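Local coordinates for CD8 alpha antigen (Sus scrofa, PDB 5EDX), which probably acts as a T-cell co-receptor, pairing as a homodimer of immunoglobulin V-type domains to engage MHC class I molecules, at residues 47-55 against 68-79; 84-93 against 105-113. One frame throughout, in Å; residues are numbered along the deposited sequence.

Contact 1: residues 47-55 against 68-79; sequences IFLMYLSKT and ISGYKANDNFYL
The Phe77 ring meets Leu52 at its rim: Leu52 CD1 lies in the ring plane at the edge, 4.0 Å from Phe77 CD2, and Leu52 CB reaches the same Phe77 CD2 at 3.7 Å. Two further rings stand on the side of 68-79 turned from 47-55. Tyr78 CB sits over one face of Tyr71, with Ala73 CB at that ring's edge, while Tyr71 OH lies above one face of Tyr78; Tyr71 OH is hydrogen-bonded to Lys19. Behind the other segment, the Phe48 ring receives Met50 N over its centre, and Phe48 packs on Ser100 of the second subunit.

In the V-set sandwich, strand 47-52 (C') belongs to one sheet and the hairpin 68-73/76-81 (D and E) to the other. The 7.6 Å between the axes of strands 47-52 and 68-73, with no hydrogen bond across, shows layers joined by side chains. A classic beta bulge opposite Trp35 turns consecutive residues, Leu49 and Met50, both toward the hairpin. The Leu49 and Leu79 side chains cross at about a right angle, Leu49 CD1 4.0 Å from Leu79 CD2. Met50 has CG between its backbone N and carbonyl carbon (chi1 67°), and with chi2 extended this brings SD to 3.5 Å from Gly70 N. Gly70 has no side chain, and the sulfur can lie directly on its backbone. The bend at chi3 (69°) then swings the methyl toward Leu79, Met50 CE standing 3.7 Å from Leu79 CD1.

Toward the end of strand 47-52 the aliphatic part of Lys72 runs alongside the backbone of Ser53 and Lys54, its CD 3.8 Å from Lys54 N. A final bend at chi4 (-67°) takes Lys72 NZ back to Asn74 O at 2.7 Å, within the type II' turn from Ala73 to Asn76.

Contact 2: residues 84-93 against 105-113; sequences FREEDQGYYF and SNFMSVFLP
Phe107 meets two side chains of strand 90-93, both from the same side of its ring plane. Tyr91 CB sits over the face, 3.8 Å from the Phe107 centroid, whereas the Tyr91 and Phe107 rings are nearly parallel but displaced, with little of one above the other. Phe93 approaches obliquely, its plane at 44°, and Phe107 CE1 comes over the Phe93 face, 3.4 Å from Phe93 CD1. Phe93 CG takes the position between its backbone N and carbonyl carbon (chi1 58°), which lays the ring alongside Phe107. Phe111 closes the cluster from the other end, its edge directed at the Tyr91 face in an offset edge-to-face pair with planes at 69°.

The opposite side of these strands carries Val110 between two rings: its CG1 is 3.6 Å from Phe84 CE1, and its CG2 touches Tyr92 CD1. Leu112 CD1 meets the edge of Phe84 in the ring plane, 3.5 Å from Phe84 CE2.

The backbone ladder sets this register. Gly90 pairs with Val110 and Tyr92 with Met108 as antiparallel hydrogen-bonded pairs, Met108 N reaching Tyr92 O at 2.8 Å; Tyr91 and Ser109 form the non-hydrogen-bonded pair between them. Further out, Tyr92 OH donates to Asp88 O at 2.6 Å, in the carbonyl plane on a lone pair, the tyrosine corner of immunoglobulin folds. Arg85 presents NE and NH2 together to Asp88 in a salt bridge, one to each carboxylate oxygen, and Arg85 N adds a second donor to Asp88 OD1, 2.9 Å away.

Directional polar bonds thus fix the backbone and the turn, and the three donors on Asp88 would tend to keep it ionised. The ring surface of Tyr91, Phe93 and Phe107 packs on Ala43, Pro46 and Ser44 of the second subunit, respectively, beside a hydrogen bond from Asn106 to Lys45 of that subunit.

Contact 1 spans the two sheets of the sandwich, whereas contact 2 joins neighbouring strands within one sheet; strand 47-52 and hairpin 90-98/101-111 share that sheet. Their chemistry follows: contact 1 has no hydrogen bond between its segments and buries 449 Å², while contact 2 combines a backbone ladder with aromatic clustering and buries 825 Å². Contact 1 runs from the core to the solvent-exposed Lys54 end; contact 2 is more buried, with one face inward and the other toward the second subunit. Centres lie about 17 Å apart, yet they meet in the core, where Leu79 CD2 is 3.4 Å from Tyr92 CD2. Beside Phe93, Cys94 adds a covalent tie between sheets through its disulfide with Cys22.

Contact 1: residues 47-55 against 68-79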
# COMPACT_ATOMS: atom_id res chain seq x y z
N ILE A 47 2.20 -1.49 6.50
CA ILE A 47 2.71 -2.70 7.12
C ILE A 47 1.84 -3.88 6.67
O ILE A 47 0.62 -3.83 6.78
CB ILE A 47 2.66 -2.55 8.65
CG1 ILE A 47 3.57 -1.39 9.09
CG2 ILE A 47 3.07 -3.85 9.35
CD1 ILE A 47 3.39 -0.97 10.52
N PHE A 48 2.48 -4.91 6.13
CA PHE A 48 1.77 -6.12 5.73
C PHE A 48 1.36 -6.91 6.97
O PHE A 48 2.19 -7.18 7.83
CB PHE A 48 2.68 -6.98 4.82
CG PHE A 48 2.12 -8.34 4.49
CD1 PHE A 48 1.18 -8.51 3.48
CD2 PHE A 48 2.57 -9.47 5.17
CE1 PHE A 48 0.68 -9.77 3.17
CE2 PHE A 48 2.06 -10.73 4.86
CZ PHE A 48 1.12 -10.88 3.86
N LEU A 49 0.09 -7.28 7.06
CA LEU A 49 -0.38 -8.09 8.18
C LEU A 49 -0.55 -9.56 7.80
O LEU A 49 0.00 -10.44 8.45
CB LEU A 49 -1.68 -7.54 8.76
CG LEU A 49 -1.65 -6.10 9.25
CD1 LEU A 49 -3.04 -5.69 9.71
CD2 LEU A 49 -0.62 -5.93 10.38
N MET A 50 -1.31 -9.83 6.74
CA MET A 50 -1.51 -11.20 6.28
C MET A 50 -2.10 -11.29 4.89
O MET A 50 -2.71 -10.34 4.40
CB MET A 50 -2.42 -11.96 7.25
CG MET A 50 -3.84 -11.43 7.26
SD MET A 50 -4.81 -12.08 8.64
CE MET A 50 -4.04 -11.26 10.04
N TYR A 51 -1.91 -12.45 4.27
CA TYR A 51 -2.46 -12.75 2.96
C TYR A 51 -3.47 -13.87 3.18
O TYR A 51 -3.18 -14.84 3.88
CB TYR A 51 -1.33 -13.19 2.04
CG TYR A 51 -1.76 -13.83 0.73
CD1 TYR A 51 -1.86 -13.07 -0.44
CD2 TYR A 51 -2.02 -15.19 0.65
CE1 TYR A 51 -2.23 -13.65 -1.64
CE2 TYR A 51 -2.39 -15.78 -0.56
CZ TYR A 51 -2.50 -15.01 -1.69
OH TYR A 51 -2.86 -15.58 -2.89
N LEU A 52 -4.66 -13.71 2.61
CA LEU A 52 -5.73 -14.69 2.78
C LEU A 52 -6.23 -15.18 1.43
O LEU A 52 -6.48 -14.39 0.52
CB LEU A 52 -6.89 -14.08 3.56
CG LEU A 52 -6.57 -13.58 4.97
CD1 LEU A 52 -7.71 -12.72 5.49
CD2 LEU A 52 -6.29 -14.75 5.91
N SER A 53 -6.38 -16.49 1.30
CA SER A 53 -6.96 -17.08 0.09
C SER A 53 -7.48 -18.46 0.46
O SER A 53 -7.19 -18.97 1.53
CB SER A 53 -5.91 -17.21 -1.01
OG SER A 53 -4.99 -18.25 -0.74
N LYS A 54 -8.26 -19.06 -0.44
CA LYS A 54 -8.80 -20.38 -0.19
C LYS A 54 -7.71 -21.39 0.16
O LYS A 54 -7.85 -22.18 1.09
CB LYS A 54 -9.59 -20.86 -1.42
CG LYS A 54 -10.13 -22.27 -1.30
CD LYS A 54 -10.94 -22.66 -2.54
CE LYS A 54 -11.37 -24.12 -2.48
NZ LYS A 54 -12.07 -24.57 -3.72
N THR A 55 -6.60 -21.35 -0.58
CA THR A 55 -5.60 -22.41 -0.51
C THR A 55 -4.40 -22.09 0.37
O THR A 55 -3.54 -22.93 0.59
CB THR A 55 -5.08 -22.78 -1.92
OG1 THR A 55 -4.41 -21.66 -2.50
CG2 THR A 55 -6.22 -23.21 -2.82
N ILE A 68 -3.94 -10.03 16.69
CA ILE A 68 -4.43 -9.72 15.35
C ILE A 68 -4.52 -10.99 14.52
O ILE A 68 -3.51 -11.64 14.26
CB ILE A 68 -3.50 -8.74 14.61
CG1 ILE A 68 -3.40 -7.42 15.38
CG2 ILE A 68 -4.01 -8.51 13.17
CD1 ILE A 68 -2.54 -6.38 14.71
N SER A 69 -5.74 -11.36 14.12
CA SER A 69 -5.90 -12.51 13.24
C SER A 69 -6.88 -12.16 12.13
O SER A 69 -7.46 -11.08 12.12
CB SER A 69 -6.39 -13.74 14.02
OG SER A 69 -7.72 -13.57 14.46
N GLY A 70 -7.06 -13.07 11.18
CA GLY A 70 -8.01 -12.82 10.11
C GLY A 70 -8.40 -14.10 9.41
O GLY A 70 -7.77 -15.14 9.61
N TYR A 71 -9.45 -14.02 8.59
CA TYR A 71 -9.92 -15.21 7.89
C TYR A 71 -10.74 -14.85 6.66
O TYR A 71 -11.20 -13.73 6.50
CB TYR A 71 -10.73 -16.11 8.83
CG TYR A 71 -12.08 -15.58 9.25
CD1 TYR A 71 -13.22 -15.85 8.50
CD2 TYR A 71 -12.23 -14.83 10.42
CE1 TYR A 71 -14.46 -15.39 8.89
CE2 TYR A 71 -13.48 -14.36 10.82
CZ TYR A 71 -14.59 -14.65 10.04
OH TYR A 71 -15.84 -14.20 10.42
N LYS A 72 -10.90 -15.84 5.78
CA LYS A 72 -11.74 -15.71 4.60
C LYS A 72 -12.96 -16.60 4.76
O LYS A 72 -12.84 -17.75 5.18
CB LYS A 72 -10.94 -16.13 3.37
CG LYS A 72 -11.73 -16.16 2.05
CD LYS A 72 -10.87 -16.73 0.92
CE LYS A 72 -11.54 -16.58 -0.44
NZ LYS A 72 -12.76 -17.42 -0.55
N ALA A 73 -14.13 -16.06 4.43
CA ALA A 73 -15.34 -16.85 4.33
C ALA A 73 -16.09 -16.40 3.08
O ALA A 73 -16.52 -15.25 2.99
CB ALA A 73 -16.20 -16.66 5.57
N ASN A 74 -16.23 -17.29 2.11
CA ASN A 74 -16.78 -16.91 0.82
C ASN A 74 -15.98 -15.75 0.25
O ASN A 74 -14.75 -15.82 0.19
CB ASN A 74 -18.26 -16.54 0.96
CG ASN A 74 -19.10 -17.70 1.47
OD1 ASN A 74 -19.06 -18.80 0.90
ND2 ASN A 74 -19.85 -17.47 2.54
N ASP A 75 -16.66 -14.67 -0.14
CA ASP A 75 -15.97 -13.52 -0.72
C ASP A 75 -15.68 -12.43 0.31
O ASP A 75 -15.28 -11.32 -0.04
CB ASP A 75 -16.77 -12.93 -1.89
CG ASP A 75 -18.12 -12.37 -1.46
OD1 ASP A 75 -18.72 -11.62 -2.26
OD2 ASP A 75 -18.57 -12.67 -0.34
N ASN A 76 -15.89 -12.76 1.58
CA ASN A 76 -15.61 -11.82 2.67
C ASN A 76 -14.29 -12.11 3.37
O ASN A 76 -13.99 -13.25 3.69
CB ASN A 76 -16.73 -11.85 3.70
CG ASN A 76 -18.04 -11.39 3.13
OD1 ASN A 76 -18.17 -10.25 2.69
ND2 ASN A 76 -19.04 -12.27 3.15
N PHE A 77 -13.51 -11.05 3.61
CA PHE A 77 -12.27 -11.16 4.36
C PHE A 77 -12.40 -10.36 5.66
O PHE A 77 -12.96 -9.26 5.66
CB PHE A 77 -11.10 -10.65 3.52
CG PHE A 77 -10.88 -11.43 2.26
CD1 PHE A 77 -11.58 -11.11 1.10
CD2 PHE A 77 -10.01 -12.50 2.23
CE1 PHE A 77 -11.39 -11.84 -0.07
CE2 PHE A 77 -9.81 -13.23 1.08
CZ PHE A 77 -10.50 -12.90 -0.08
N TYR A 78 -11.91 -10.92 6.75
CA TYR A 78 -12.08 -10.30 8.05
C TYR A 78 -10.74 -10.12 8.75
O TYR A 78 -9.84 -10.94 8.58
CB TYR A 78 -12.99 -11.15 8.94
CG TYR A 78 -14.39 -11.29 8.41
CD1 TYR A 78 -15.38 -10.38 8.75
CD2 TYR A 78 -14.72 -12.33 7.56
CE1 TYR A 78 -16.67 -10.51 8.25
CE2 TYR A 78 -16.01 -12.47 7.06
CZ TYR A 78 -16.98 -11.56 7.42
OH TYR A 78 -18.26 -11.69 6.92
N LEU A 79 -10.65 -9.06 9.54
CA LEU A 79 -9.51 -8.85 10.43
C LEU A 79 -10.08 -8.65 11.82
O LEU A 79 -11.03 -7.89 12.00
CB LEU A 79 -8.72 -7.61 10.02
CG LEU A 79 -7.39 -7.41 10.75
CD1 LEU A 79 -6.36 -8.40 10.24
CD2 LEU A 79 -6.89 -5.99 10.58

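Contact 2: residues 84-93 against 105-113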
# COMPACT_ATOMS: atom_id res chain seq x y z
N PHE A 84 -7.87 -4.75 21.91
CA PHE A 84 -7.38 -3.53 21.28
C PHE A 84 -6.29 -2.84 22.10
O PHE A 84 -6.50 -2.48 23.26
CB PHE A 84 -8.55 -2.59 20.99
CG PHE A 84 -8.20 -1.41 20.13
CD1 PHE A 84 -7.90 -1.59 18.78
CD2 PHE A 84 -8.19 -0.13 20.65
CE1 PHE A 84 -7.59 -0.51 17.99
CE2 PHE A 84 -7.88 0.96 19.84
CZ PHE A 84 -7.57 0.77 18.52
N ARG A 85 -5.13 -2.66 21.48
CA ARG A 85 -4.01 -1.99 22.12
C ARG A 85 -3.93 -0.53 21.67
O ARG A 85 -4.43 -0.17 20.61
CB ARG A 85 -2.71 -2.74 21.80
CG ARG A 85 -2.71 -4.20 22.26
CD ARG A 85 -1.61 -5.03 21.61
NE ARG A 85 -1.81 -5.18 20.17
CZ ARG A 85 -1.02 -5.89 19.36
NH1 ARG A 85 0.03 -6.53 19.84
NH2 ARG A 85 -1.29 -5.95 18.06
N GLU A 86 -3.29 0.30 22.49
CA GLU A 86 -3.15 1.71 22.14
C GLU A 86 -2.44 1.84 20.79
O GLU A 86 -2.80 2.68 19.96
CB GLU A 86 -2.35 2.43 23.23
CG GLU A 86 -2.25 3.92 23.02
CD GLU A 86 -1.77 4.65 24.26
OE1 GLU A 86 -1.39 3.97 25.23
OE2 GLU A 86 -1.78 5.90 24.26
N GLU A 87 -1.45 0.98 20.57
CA GLU A 87 -0.69 0.99 19.34
C GLU A 87 -1.41 0.31 18.17
O GLU A 87 -0.90 0.30 17.05
CB GLU A 87 0.69 0.35 19.56
CG GLU A 87 0.67 -1.12 19.96
CD GLU A 87 0.57 -1.34 21.46
OE1 GLU A 87 0.19 -0.39 22.19
OE2 GLU A 87 0.88 -2.46 21.91
N ASP A 88 -2.60 -0.25 18.42
CA ASP A 88 -3.43 -0.79 17.34
C ASP A 88 -4.22 0.32 16.62
O ASP A 88 -4.84 0.08 15.59
CB ASP A 88 -4.42 -1.85 17.86
CG ASP A 88 -3.76 -3.18 18.16
OD1 ASP A 88 -4.27 -3.91 19.04
OD2 ASP A 88 -2.74 -3.51 17.52
N GLN A 89 -4.20 1.53 17.18
CA GLN A 89 -4.87 2.63 16.50
C GLN A 89 -4.23 2.91 15.14
O GLN A 89 -3.01 2.87 14.99
CB GLN A 89 -4.79 3.90 17.34
CG GLN A 89 -5.53 3.82 18.65
CD GLN A 89 -5.30 5.06 19.47
OE1 GLN A 89 -4.28 5.20 20.14
NE2 GLN A 89 -6.23 6.00 19.39
N GLY A 90 -5.06 3.23 14.16
CA GLY A 90 -4.55 3.54 12.83
C GLY A 90 -5.51 3.16 11.72
O GLY A 90 -6.72 3.09 11.92
N TYR A 91 -4.95 2.89 10.55
CA TYR A 91 -5.73 2.68 9.34
C TYR A 91 -5.53 1.27 8.81
O TYR A 91 -4.41 0.84 8.59
CB TYR A 91 -5.30 3.69 8.28
CG TYR A 91 -5.33 5.10 8.80
CD1 TYR A 91 -6.53 5.76 8.97
CD2 TYR A 91 -4.15 5.76 9.14
CE1 TYR A 91 -6.57 7.06 9.46
CE2 TYR A 91 -4.18 7.07 9.63
CZ TYR A 91 -5.40 7.70 9.79
OH TYR A 91 -5.46 8.99 10.28
N TYR A 92 -6.64 0.56 8.64
CA TYR A 92 -6.58 -0.81 8.13
C TYR A 92 -7.24 -0.86 6.77
O TYR A 92 -8.25 -0.19 6.54
CB TYR A 92 -7.26 -1.76 9.11
CG TYR A 92 -6.55 -1.84 10.45
CD1 TYR A 92 -6.77 -0.87 11.43
CD2 TYR A 92 -5.66 -2.86 10.72
CE1 TYR A 92 -6.10 -0.94 12.65
CE2 TYR A 92 -4.99 -2.94 11.94
CZ TYR A 92 -5.22 -1.97 12.90
OH TYR A 92 -4.56 -2.05 14.10
N PHE A 93 -6.68 -1.65 5.86
CA PHE A 93 -7.22 -1.71 4.51
C PHE A 93 -6.77 -2.96 3.78
O PHE A 93 -5.80 -3.60 4.18
CB PHE A 93 -6.90 -0.43 3.71
CG PHE A 93 -5.43 -0.12 3.58
CD1 PHE A 93 -4.68 0.29 4.67
CD2 PHE A 93 -4.81 -0.18 2.33
CE1 PHE A 93 -3.33 0.60 4.53
CE2 PHE A 93 -3.46 0.13 2.18
CZ PHE A 93 -2.72 0.52 3.29
N SER A 105 -8.68 -1.16 -0.82
CA SER A 105 -9.96 -0.75 -0.25
C SER A 105 -9.79 0.61 0.42
O SER A 105 -8.67 1.01 0.72
CB SER A 105 -10.44 -1.75 0.80
OG SER A 105 -9.73 -1.58 2.02
N ASN A 106 -10.90 1.30 0.65
CA ASN A 106 -10.89 2.48 1.50
C ASN A 106 -10.33 2.13 2.87
O ASN A 106 -10.42 0.98 3.31
CB ASN A 106 -12.30 3.03 1.68
CG ASN A 106 -12.85 3.64 0.40
OD1 ASN A 106 -12.13 3.79 -0.59
ND2 ASN A 106 -14.13 3.99 0.42
N PHE A 107 -9.75 3.12 3.53
CA PHE A 107 -9.28 2.98 4.91
C PHE A 107 -10.44 2.72 5.86
O PHE A 107 -11.50 3.33 5.76
CB PHE A 107 -8.58 4.27 5.35
CG PHE A 107 -7.13 4.35 4.95
CD1 PHE A 107 -6.56 3.40 4.13
CD2 PHE A 107 -6.34 5.41 5.40
CE1 PHE A 107 -5.22 3.49 3.77
CE2 PHE A 107 -5.01 5.50 5.05
CZ PHE A 107 -4.45 4.54 4.24
N MET A 108 -10.23 1.80 6.80
CA MET A 108 -11.08 1.69 7.97
C MET A 108 -10.25 2.22 9.13
O MET A 108 -9.25 1.61 9.50
CB MET A 108 -11.50 0.24 8.19
CG MET A 108 -12.59 -0.24 7.21
SD MET A 108 -12.62 -2.02 6.89
CE MET A 108 -11.19 -2.19 5.84
N SER A 109 -10.64 3.36 9.68
CA SER A 109 -9.89 3.95 10.78
C SER A 109 -10.39 3.39 12.10
O SER A 109 -11.60 3.25 12.31
CB SER A 109 -10.00 5.48 10.76
OG SER A 109 -11.31 5.91 11.05
N VAL A 110 -9.46 3.05 12.97
CA VAL A 110 -9.81 2.57 14.30
C VAL A 110 -9.01 3.37 15.32
O VAL A 110 -7.78 3.32 15.33
CB VAL A 110 -9.50 1.07 14.45
CG1 VAL A 110 -10.12 0.55 15.73
CG2 VAL A 110 -10.02 0.29 13.24
N PHE A 111 -9.71 4.13 16.15
CA PHE A 111 -9.06 5.01 17.13
C PHE A 111 -9.76 4.95 18.48
O PHE A 111 -10.95 4.66 18.57
CB PHE A 111 -9.04 6.46 16.63
CG PHE A 111 -8.00 6.73 15.56
CD1 PHE A 111 -6.72 7.10 15.91
CD2 PHE A 111 -8.31 6.58 14.22
CE1 PHE A 111 -5.76 7.34 14.94
CE2 PHE A 111 -7.36 6.81 13.25
CZ PHE A 111 -6.08 7.19 13.61
N LEU A 112 -8.99 5.19 19.54
CA LEU A 112 -9.52 5.37 20.88
C LEU A 112 -10.43 6.60 20.91
O LEU A 112 -10.27 7.53 20.12
CB LEU A 112 -8.36 5.60 21.86
CG LEU A 112 -7.82 4.57 22.86
CD1 LEU A 112 -8.17 3.13 22.53
CD2 LEU A 112 -6.31 4.74 23.04
N PRO A 113 -11.41 6.60 21.83
CA PRO A 113 -12.20 7.82 22.04
C PRO A 113 -11.29 8.93 22.55
O PRO A 113 -10.36 8.64 23.32
CB PRO A 113 -13.20 7.41 23.13
CG PRO A 113 -13.28 5.92 23.02
CD PRO A 113 -11.90 5.47 22.63